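Local coordinates for protein plasmid stabilization system (Mesorhizobium opportunistum, PDB 5CEG) that probably acts as a ParE-like toxin of the RelE family in a type II toxin-antitoxin system, held in check by its antitoxin, at residues B[29-34]-B[109-114]; B[56-59]-B[63-66]; B[76-79]-B[84-87]; B[88-93]-B[98-103]. All coordinates share one frame; numbering follows the deposited sequence. Where two conformers were deposited one is given.

Overall arrangement
Contacts 3 and 4 are the two hairpin pairings of one sheet, and both use strand 83-90: contact 3 takes its first half with strand 76-80 in the buried middle of the chain, contact 4 its second half with strand 100-108 nearer the surface. Contact 2 is also buried; it packs the end of helix 41-60 against the following loop, mainly through Met-64 and Leu-58, and touches both hairpins, meeting contact 3 at Tyr-87 and contact 4 at Val-101. Contact 1 stands apart at the surface, where a single salt bridge joins helix 23-37 to the C-terminal turn beside a sodium ion. Backbone hydrogen bonds thus dominate in the sheet, apolar packing beneath the helix, and charge at the periphery.

Contact 1: B[29-34]-B[109-114]; sequences LIDIYV and GRRDLN. With NA (sodium ion), chain J.
At the edge of the Arg-111 guanidinium, near its plane, lies OD2 of Asp-31, and the planes of carboxylate and guanidinium are turned 42° against each other. The salt bridge runs through one branch on each side: NH1 of Arg-111 comes within 2.6 Å of OD2 of Asp-31. Its hydrogen bond is short but weak in geometry, with an angle of only 130° at the hydrogen. The other branches are joined by a water, which donates to OD1 of Asp-31 at 2.8 Å and accepts from NH2 of Arg-111 at 3.0 Å, so that direct and water-mediated links close a ring between the ions. The side chains approach from opposite directions: Asp-31 leaves helix 23-37, while Arg-111, extended with its chi1 at 180°, reaches out from the short helix 109-112 near the C-terminus. NH2 of Arg-111 has a further partner, a polar side chain of another protein's chain. In the same segment 109-114, the carbonyl O atoms of Gly-109 and Leu-113 bind a sodium ion at 2.5 and 2.4 Å. Its protein ligands are all backbone oxygens, those of Leu-116 and the C-terminal Phe-117 included, joined by two waters. Being partly exposed, shared with water and reliant on one direct bond, the ion pair probably gives a modest electrostatic tether between the N-terminal helix and the C-terminal turn.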
# COMPACT_ATOMS: atom_id res chain seq x y z
N LEU B 29 -11.94 -25.60 6.18
CA LEU B 29 -13.16 -25.31 6.93
C LEU B 29 -12.96 -25.50 8.43
O LEU B 29 -13.42 -24.69 9.24
CB LEU B 29 -14.32 -26.19 6.45
CG LEU B 29 -14.89 -25.90 5.05
CD1 LEU B 29 -15.93 -26.97 4.65
CD2 LEU B 29 -15.52 -24.50 5.00
N ILE B 30 -12.29 -26.58 8.82
CA ILE B 30 -12.04 -26.81 10.23
C ILE B 30 -11.12 -25.72 10.81
O ILE B 30 -11.39 -25.20 11.88
CB ILE B 30 -11.43 -28.20 10.46
CG1 ILE B 30 -12.46 -29.26 10.07
CG2 ILE B 30 -10.98 -28.37 11.91
CD1 ILE B 30 -11.92 -30.66 10.08
N ASP B 31 -10.07 -25.36 10.07
CA ASP B 31 -9.14 -24.32 10.49
C ASP B 31 -9.86 -22.97 10.72
O ASP B 31 -9.63 -22.29 11.72
CB ASP B 31 -8.05 -24.14 9.43
CG ASP B 31 -6.94 -23.21 9.88
OD1 ASP B 31 -6.38 -23.41 10.98
OD2 ASP B 31 -6.63 -22.26 9.12
N ILE B 32 -10.73 -22.62 9.78
CA ILE B 32 -11.50 -21.38 9.88
C ILE B 32 -12.31 -21.35 11.17
O ILE B 32 -12.30 -20.35 11.91
CB ILE B 32 -12.42 -21.20 8.66
CG1 ILE B 32 -11.59 -20.86 7.41
CG2 ILE B 32 -13.49 -20.13 8.93
CD1 ILE B 32 -12.35 -21.04 6.11
N TYR B 33 -13.02 -22.44 11.45
CA TYR B 33 -13.90 -22.50 12.62
C TYR B 33 -13.10 -22.43 13.92
O TYR B 33 -13.46 -21.72 14.87
CB TYR B 33 -14.75 -23.78 12.58
CG TYR B 33 -15.92 -23.80 13.56
CD1 TYR B 33 -15.72 -24.10 14.90
CD2 TYR B 33 -17.21 -23.54 13.14
CE1 TYR B 33 -16.76 -24.13 15.80
CE2 TYR B 33 -18.28 -23.56 14.04
CZ TYR B 33 -18.04 -23.87 15.36
OH TYR B 33 -19.08 -23.89 16.26
N VAL B 34 -12.00 -23.19 13.97
CA VAL B 34 -11.20 -23.22 15.19
C VAL B 34 -10.55 -21.86 15.46
O VAL B 34 -10.50 -21.39 16.59
CB VAL B 34 -10.11 -24.30 15.11
CG1 VAL B 34 -9.14 -24.19 16.28
CG2 VAL B 34 -10.75 -25.70 15.08
N GLY B 109 -9.08 -14.45 2.48
CA GLY B 109 -8.34 -13.38 1.85
C GLY B 109 -7.57 -12.51 2.83
O GLY B 109 -6.56 -11.90 2.47
N ARG B 110 -8.05 -12.43 4.07
CA ARG B 110 -7.34 -11.64 5.08
C ARG B 110 -6.01 -12.29 5.44
O ARG B 110 -5.08 -11.60 5.88
CB ARG B 110 -8.20 -11.49 6.34
CG ARG B 110 -9.49 -10.70 6.13
CD ARG B 110 -10.36 -10.90 7.36
NE ARG B 110 -11.62 -10.15 7.31
CZ ARG B 110 -12.65 -10.40 8.11
NH1 ARG B 110 -12.58 -11.38 8.99
NH2 ARG B 110 -13.75 -9.67 8.01
N ARG B 111 -5.92 -13.60 5.27
CA ARG B 111 -4.74 -14.36 5.67
C ARG B 111 -3.78 -14.60 4.52
O ARG B 111 -2.58 -14.77 4.75
CB ARG B 111 -5.18 -15.71 6.25
CG ARG B 111 -4.04 -16.61 6.71
CD ARG B 111 -4.56 -17.98 7.09
NE ARG B 111 -3.55 -18.78 7.78
CZ ARG B 111 -3.85 -19.81 8.57
NH1 ARG B 111 -5.13 -20.12 8.77
NH2 ARG B 111 -2.89 -20.50 9.17
N ASP B 112 -4.29 -14.61 3.29
CA ASP B 112 -3.48 -15.10 2.18
C ASP B 112 -3.40 -14.24 0.92
O ASP B 112 -2.69 -14.61 -0.01
CB ASP B 112 -3.98 -16.49 1.76
CG ASP B 112 -3.39 -17.59 2.61
OD1 ASP B 112 -2.15 -17.75 2.59
OD2 ASP B 112 -4.17 -18.29 3.32
N LEU B 113 -4.10 -13.11 0.87
CA LEU B 113 -4.08 -12.30 -0.34
C LEU B 113 -3.66 -10.85 -0.09
O LEU B 113 -4.10 -10.21 0.87
CB LEU B 113 -5.46 -12.31 -1.02
CG LEU B 113 -5.93 -13.69 -1.51
CD1 LEU B 113 -7.37 -13.62 -2.00
CD2 LEU B 113 -5.03 -14.20 -2.63
N ASN B 114 -2.80 -10.35 -0.97
CA ASN B 114 -2.38 -8.96 -0.95
C ASN B 114 -3.45 -8.01 -1.45
O ASN B 114 -3.73 -6.98 -0.83
CB ASN B 114 -1.12 -8.77 -1.80
CG ASN B 114 0.08 -9.53 -1.25
OD1 ASN B 114 0.40 -9.42 -0.07
ND2 ASN B 114 0.73 -10.32 -2.11
NA NA J . -5.83 -9.49 2.28
O HOH W 1 -4.05 -21.98 11.45
O HOH W 2 -4.66 -9.28 4.38
O HOH W 3 -4.64 -7.33 1.95

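Contact 2: B[56-59]-B[63-66]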
# COMPACT_ATOMS: atom_id res chain seq x y z
N LEU B 56 -24.54 -24.67 -1.07
CA LEU B 56 -25.85 -25.17 -1.49
C LEU B 56 -26.31 -24.46 -2.75
O LEU B 56 -26.87 -25.09 -3.64
CB LEU B 56 -26.89 -25.00 -0.37
CG LEU B 56 -26.76 -25.92 0.85
CD1 LEU B 56 -27.67 -25.43 1.97
CD2 LEU B 56 -27.09 -27.36 0.47
N GLN B 57 -26.08 -23.15 -2.82
CA GLN B 57 -26.36 -22.41 -4.05
C GLN B 57 -25.59 -22.98 -5.22
O GLN B 57 -26.10 -23.11 -6.33
CB GLN B 57 -25.99 -20.93 -3.91
CG GLN B 57 -26.92 -20.08 -3.09
CD GLN B 57 -26.52 -18.62 -3.18
OE1 GLN B 57 -25.34 -18.29 -3.13
NE2 GLN B 57 -27.51 -17.74 -3.33
N LEU B 58 -24.32 -23.28 -4.97
CA LEU B 58 -23.43 -23.74 -6.01
C LEU B 58 -23.86 -25.10 -6.55
O LEU B 58 -23.76 -25.37 -7.73
CB LEU B 58 -22.00 -23.78 -5.48
CG LEU B 58 -20.89 -24.12 -6.47
CD1 LEU B 58 -20.91 -23.17 -7.66
CD2 LEU B 58 -19.55 -24.06 -5.74
N ALA B 59 -24.37 -25.96 -5.67
CA ALA B 59 -24.84 -27.26 -6.11
C ALA B 59 -26.01 -27.12 -7.08
O ALA B 59 -26.15 -27.91 -8.02
CB ALA B 59 -25.23 -28.12 -4.91
N ARG B 63 -22.26 -23.24 -12.32
CA ARG B 63 -21.41 -22.31 -13.04
C ARG B 63 -21.54 -20.87 -12.52
O ARG B 63 -21.23 -19.92 -13.23
CB ARG B 63 -21.73 -22.37 -14.53
CG ARG B 63 -21.48 -23.77 -15.12
CD ARG B 63 -21.67 -23.80 -16.64
NE ARG B 63 -21.31 -25.09 -17.23
CZ ARG B 63 -22.17 -26.08 -17.46
NH1 ARG B 63 -23.46 -25.96 -17.14
NH2 ARG B 63 -21.74 -27.21 -18.01
N MET B 64 -21.95 -20.70 -11.27
CA MET B 64 -22.09 -19.33 -10.77
C MET B 64 -20.73 -18.66 -10.46
O MET B 64 -20.64 -17.44 -10.44
CB MET B 64 -23.05 -19.28 -9.57
CG MET B 64 -22.66 -20.05 -8.34
SD MET B 64 -24.07 -20.09 -7.19
CE MET B 64 -24.25 -18.35 -6.81
N GLY B 65 -19.68 -19.45 -10.27
CA GLY B 65 -18.36 -18.89 -10.03
C GLY B 65 -17.69 -18.39 -11.31
O GLY B 65 -17.83 -18.99 -12.37
N VAL B 66 -16.96 -17.29 -11.20
CA VAL B 66 -16.25 -16.73 -12.34
C VAL B 66 -15.03 -17.56 -12.69
O VAL B 66 -14.27 -17.95 -11.80
CB VAL B 66 -15.82 -15.27 -12.06
CG1 VAL B 66 -14.84 -14.78 -13.10
CG2 VAL B 66 -17.06 -14.36 -11.99
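Met-64 sends its CG between its own backbone N and carbonyl carbon (chi1 61°) and then bends at the sulfur (chi3 -63°), a shape that brings three successive atoms of the side chain against helix 41-60. CG meets CD1 of Leu-58 at 3.6 Å. For its part, Leu-58 holds CG anti to its backbone N (chi1 -175°), which helps swing the CD1 branch toward the loop although its CB does not point there. Further out, SD of Met-64 lies 3.7 Å from the carbonyl O of Gln-57 and 3.9 Å from CB of the same residue. The terminal CE of Met-64 reaches OE1 of Gln-57 at 3.8 Å, the two side chains crossing at about a right angle; the methyl only packs here, and the polar partner of OE1 is Arg-54 NH1, one turn earlier on the helix. The contact belongs to the helix-to-strand connection of the ParE-like fold: the chain leaves helix 41-60, turns back through 63-66 and enters the sheet at strand 66-67. Met-64 points from the loop back to the helix, its buried side chain also touching Leu-78 of strand 76-80. The second subunit, another copy of this protein, packs here too: its Arg-63 touches Met-64, and its Gln-57 hydrogen-bonds through NE2 to the carbonyl O of Arg-63.

Contact 3: B[76-79]-B[84-87]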
# COMPACT_ATOMS: atom_id res chain seq x y z
N ARG B 76 -12.50 -21.92 -10.92
CA ARG B 76 -13.55 -20.93 -10.78
C ARG B 76 -13.48 -20.37 -9.37
O ARG B 76 -13.07 -21.05 -8.44
CB ARG B 76 -14.94 -21.53 -11.04
CG ARG B 76 -15.22 -21.88 -12.49
CD ARG B 76 -16.55 -22.62 -12.60
NE ARG B 76 -16.87 -22.97 -13.99
CZ ARG B 76 -17.52 -22.18 -14.83
NH1 ARG B 76 -17.93 -20.96 -14.45
NH2 ARG B 76 -17.77 -22.59 -16.06
N MET B 77 -13.90 -19.12 -9.21
CA MET B 77 -13.85 -18.48 -7.90
C MET B 77 -15.23 -17.98 -7.53
O MET B 77 -15.91 -17.34 -8.34
CB MET B 77 -12.84 -17.33 -7.94
CG MET B 77 -12.88 -16.44 -6.75
SD MET B 77 -11.66 -15.12 -6.91
CE MET B 77 -10.14 -16.05 -7.08
N LEU B 78 -15.68 -18.32 -6.32
CA LEU B 78 -16.93 -17.81 -5.80
C LEU B 78 -16.64 -17.15 -4.46
O LEU B 78 -16.03 -17.76 -3.59
CB LEU B 78 -17.96 -18.95 -5.67
CG LEU B 78 -19.42 -18.59 -5.37
CD1 LEU B 78 -20.01 -17.66 -6.43
CD2 LEU B 78 -20.24 -19.86 -5.24
N VAL B 79 -17.02 -15.88 -4.30
CA VAL B 79 -16.69 -15.15 -3.09
C VAL B 79 -17.79 -15.28 -2.04
O VAL B 79 -18.99 -15.22 -2.34
CB VAL B 79 -16.43 -13.64 -3.41
CG1 VAL B 79 -16.18 -12.84 -2.13
CG2 VAL B 79 -15.24 -13.50 -4.34
N VAL B 84 -12.73 -16.90 -0.20
CA VAL B 84 -12.83 -17.17 -1.62
C VAL B 84 -12.92 -18.68 -1.78
O VAL B 84 -12.04 -19.41 -1.30
CB VAL B 84 -11.59 -16.61 -2.36
CG1 VAL B 84 -11.56 -17.10 -3.76
CG2 VAL B 84 -11.57 -15.07 -2.28
N LEU B 85 -14.00 -19.16 -2.39
CA LEU B 85 -14.10 -20.58 -2.69
C LEU B 85 -13.48 -20.83 -4.05
O LEU B 85 -13.88 -20.22 -5.03
CB LEU B 85 -15.56 -21.05 -2.70
CG LEU B 85 -16.44 -20.98 -1.44
CD1 LEU B 85 -17.84 -21.45 -1.78
CD2 LEU B 85 -15.89 -21.83 -0.32
N LEU B 86 -12.51 -21.74 -4.11
CA LEU B 86 -11.94 -22.15 -5.40
C LEU B 86 -12.52 -23.51 -5.76
O LEU B 86 -12.45 -24.43 -4.95
CB LEU B 86 -10.41 -22.24 -5.34
CG LEU B 86 -9.65 -20.99 -4.92
CD1 LEU B 86 -8.15 -21.29 -4.88
CD2 LEU B 86 -9.97 -19.86 -5.90
N TYR B 87 -13.09 -23.64 -6.95
CA TYR B 87 -13.73 -24.91 -7.31
C TYR B 87 -13.65 -25.15 -8.81
O TYR B 87 -13.28 -24.27 -9.58
CB TYR B 87 -15.19 -24.92 -6.84
CG TYR B 87 -16.17 -24.17 -7.74
CD1 TYR B 87 -16.43 -22.81 -7.57
CD2 TYR B 87 -16.86 -24.85 -8.74
CE1 TYR B 87 -17.34 -22.15 -8.38
CE2 TYR B 87 -17.76 -24.20 -9.56
CZ TYR B 87 -18.00 -22.85 -9.39
OH TYR B 87 -18.91 -22.21 -10.22
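Arg-76 lays its CB over one face of the Tyr-87 ring, 3.8 Å from the centroid and 20° off the ring normal, a CH-pi contact displaced toward the rim. The extended arginine chain then runs on past the phenol, its CD 3.4 Å from OH of Tyr-87, and the guanidinium comes to lie at 23° to the ring plane. Tyr-87 can meet it because its chi1 of 80° sets CG between the backbone N and carbonyl carbon and leans the ring across to the partner strand. Beside it, CB of Leu-78 approaches CE1 of the same ring at 4.2 Å. On the other face of the sheet Met-77 packs closely on Val-84, CG to CG1 at 3.3 Å, tighter than usual for two carbons, and its CE reaches CD2 of Leu-86 at 4.0 Å. Their backbones form an antiparallel beta hairpin, strand 76-80 against 83-90. Arg-76 and Leu-78 form hydrogen-bonded pairs with Tyr-87 and Leu-85, Met-77 and Val-79 non-hydrogen-bonded pairs with Leu-86 and Val-84. Leu-85 N donates to Leu-78 O at 2.7 Å, and Leu-78 N returns a bond to Leu-85 O at 2.9 Å. Farther out, Tyr-87 OH is fixed by Pro-62 O and Gly-65 N, and Arg-76 NH1 by Gly-65 O. Leu-51 and Leu-58 of helix 41-60 rest on Leu-85 and Tyr-87, while Val-107 of strand 100-108 meets Leu-86.

Contact 4: B[88-93]-B[98-103]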
# COMPACT_ATOMS: atom_id res chain seq x y z
N GLU B 88 -14.04 -26.35 -9.22
CA GLU B 88 -14.23 -26.63 -10.64
C GLU B 88 -15.49 -27.45 -10.84
O GLU B 88 -15.97 -28.09 -9.91
CB GLU B 88 -13.03 -27.38 -11.23
CG GLU B 88 -12.74 -28.70 -10.50
CD GLU B 88 -11.64 -29.52 -11.12
OE1 GLU B 88 -10.94 -29.04 -12.04
OE2 GLU B 88 -11.46 -30.68 -10.67
N THR B 89 -16.02 -27.43 -12.06
CA THR B 89 -17.06 -28.39 -12.44
C THR B 89 -16.41 -29.51 -13.24
O THR B 89 -15.38 -29.32 -13.90
CB THR B 89 -18.18 -27.76 -13.30
OG1 THR B 89 -17.70 -27.44 -14.60
CG2 THR B 89 -18.78 -26.52 -12.63
N VAL B 90 -17.01 -30.69 -13.17
CA VAL B 90 -16.63 -31.77 -14.07
C VAL B 90 -17.90 -32.32 -14.73
O VAL B 90 -18.81 -32.72 -14.02
CB VAL B 90 -15.89 -32.90 -13.37
CG1 VAL B 90 -15.53 -33.98 -14.38
CG2 VAL B 90 -14.63 -32.37 -12.68
N PRO B 91 -17.96 -32.30 -16.07
CA PRO B 91 -16.96 -31.80 -17.02
C PRO B 91 -16.73 -30.29 -16.87
O PRO B 91 -17.59 -29.59 -16.35
CB PRO B 91 -17.57 -32.10 -18.39
CG PRO B 91 -18.69 -33.08 -18.13
CD PRO B 91 -19.17 -32.79 -16.75
N ASP B 92 -15.57 -29.83 -17.32
CA ASP B 92 -15.25 -28.41 -17.32
C ASP B 92 -15.77 -27.76 -18.60
O ASP B 92 -15.00 -27.38 -19.48
CB ASP B 92 -13.73 -28.21 -17.21
CG ASP B 92 -13.33 -26.75 -17.21
OD1 ASP B 92 -14.04 -25.96 -16.56
OD2 ASP B 92 -12.33 -26.39 -17.86
N THR B 93 -17.09 -27.65 -18.70
CA THR B 93 -17.73 -27.09 -19.90
C THR B 93 -18.50 -25.82 -19.55
O THR B 93 -18.82 -25.59 -18.38
CB THR B 93 -18.68 -28.10 -20.54
OG1 THR B 93 -19.59 -28.57 -19.53
CG2 THR B 93 -17.91 -29.28 -21.11
N VAL B 98 -23.62 -31.13 -15.73
CA VAL B 98 -22.48 -31.18 -14.83
C VAL B 98 -22.65 -32.38 -13.90
O VAL B 98 -23.72 -32.58 -13.32
CB VAL B 98 -22.35 -29.88 -14.00
CG1 VAL B 98 -21.26 -30.01 -12.93
CG2 VAL B 98 -22.10 -28.70 -14.93
N GLU B 99 -21.61 -33.21 -13.76
CA GLU B 99 -21.74 -34.40 -12.92
C GLU B 99 -21.33 -34.10 -11.47
O GLU B 99 -21.99 -34.57 -10.53
CB GLU B 99 -20.93 -35.57 -13.48
CG GLU B 99 -20.93 -36.77 -12.55
CD GLU B 99 -21.08 -38.11 -13.23
OE1 GLU B 99 -21.41 -38.14 -14.43
OE2 GLU B 99 -20.85 -39.14 -12.55
N TRP B 100 -20.27 -33.32 -11.28
CA TRP B 100 -20.10 -32.77 -9.94
C TRP B 100 -19.35 -31.47 -9.92
O TRP B 100 -18.83 -30.97 -10.90
CB TRP B 100 -19.38 -33.74 -9.01
CG TRP B 100 -17.98 -33.97 -9.40
CD1 TRP B 100 -16.86 -33.35 -8.92
CD2 TRP B 100 -17.55 -34.88 -10.39
NE1 TRP B 100 -15.74 -33.85 -9.56
CE2 TRP B 100 -16.15 -34.79 -10.47
CE3 TRP B 100 -18.22 -35.77 -11.23
CZ2 TRP B 100 -15.42 -35.56 -11.34
CZ3 TRP B 100 -17.50 -36.52 -12.09
CH2 TRP B 100 -16.12 -36.41 -12.15
N VAL B 101 -19.48 -30.85 -8.75
CA VAL B 101 -18.72 -29.66 -8.40
C VAL B 101 -17.73 -30.10 -7.34
O VAL B 101 -18.14 -30.72 -6.37
CB VAL B 101 -19.62 -28.54 -7.87
CG1 VAL B 101 -18.80 -27.49 -7.11
CG2 VAL B 101 -20.39 -27.91 -9.03
N GLU B 102 -16.44 -29.83 -7.54
CA GLU B 102 -15.47 -30.06 -6.47
C GLU B 102 -14.96 -28.73 -5.92
O GLU B 102 -14.36 -27.95 -6.66
CB GLU B 102 -14.26 -30.88 -6.94
CG GLU B 102 -13.22 -31.03 -5.79
CD GLU B 102 -11.92 -31.74 -6.16
OE1 GLU B 102 -11.81 -32.28 -7.28
OE2 GLU B 102 -11.02 -31.77 -5.29
N ILE B 103 -15.20 -28.47 -4.64
CA ILE B 103 -14.60 -27.31 -3.99
C ILE B 103 -13.18 -27.71 -3.57
O ILE B 103 -12.98 -28.61 -2.75
CB ILE B 103 -15.44 -26.82 -2.80
CG1 ILE B 103 -16.82 -26.39 -3.32
CG2 ILE B 103 -14.74 -25.66 -2.10
CD1 ILE B 103 -17.77 -25.84 -2.27
O HOH W 4 -13.03 -32.79 -9.57
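Val-90 and Trp-100 make the main apolar contact: in the conformer described, CB of Val-90 stands over one face of the six-membered ring of Trp-100, 3.6 Å from its centroid, in a CH-pi contact, with CG1 of Val-90 3.4 Å from CH2. Chi1 of Trp-100 (67°) places CG between backbone N and carbonyl carbon, which helps bring the indole over the valine. On the opposite face of the sheet, CB of Thr-89 touches CG1 of Val-98 at 3.8 Å. Backbone hydrogen bonds pair Glu-88 with Glu-102 and Val-90 with Trp-100. At the latter pair lies a classic beta bulge: Val-90 O accepts from both Glu-99 N (2.9 Å) and Trp-100 N (3.2 Å), each in the carbonyl plane. Past it a cis peptide precedes Pro-91, and Thr-89 OG1 donates to Pro-91 O. The polar contacts gather round a water in the indole plane, at its edge. It accepts from NE1 of Trp-100 and donates to OE2 of Glu-88 and OE1 of Glu-102. OE2 of Glu-88 and OE1 of Glu-102 are 3.8 Å apart; both are salt-bridged to basic side chains of another protein's chain, which probably offsets their repulsion, and Glu-88 OE1 hydrogen-bonds Ser-74 OG. Strand 83-90 is the sheet's middle strand, between 100-108 and 76-80; strand 18-21 lies parallel on the far side of 100-108, with Val-20 on Trp-100 and Leu-19 on Val-101.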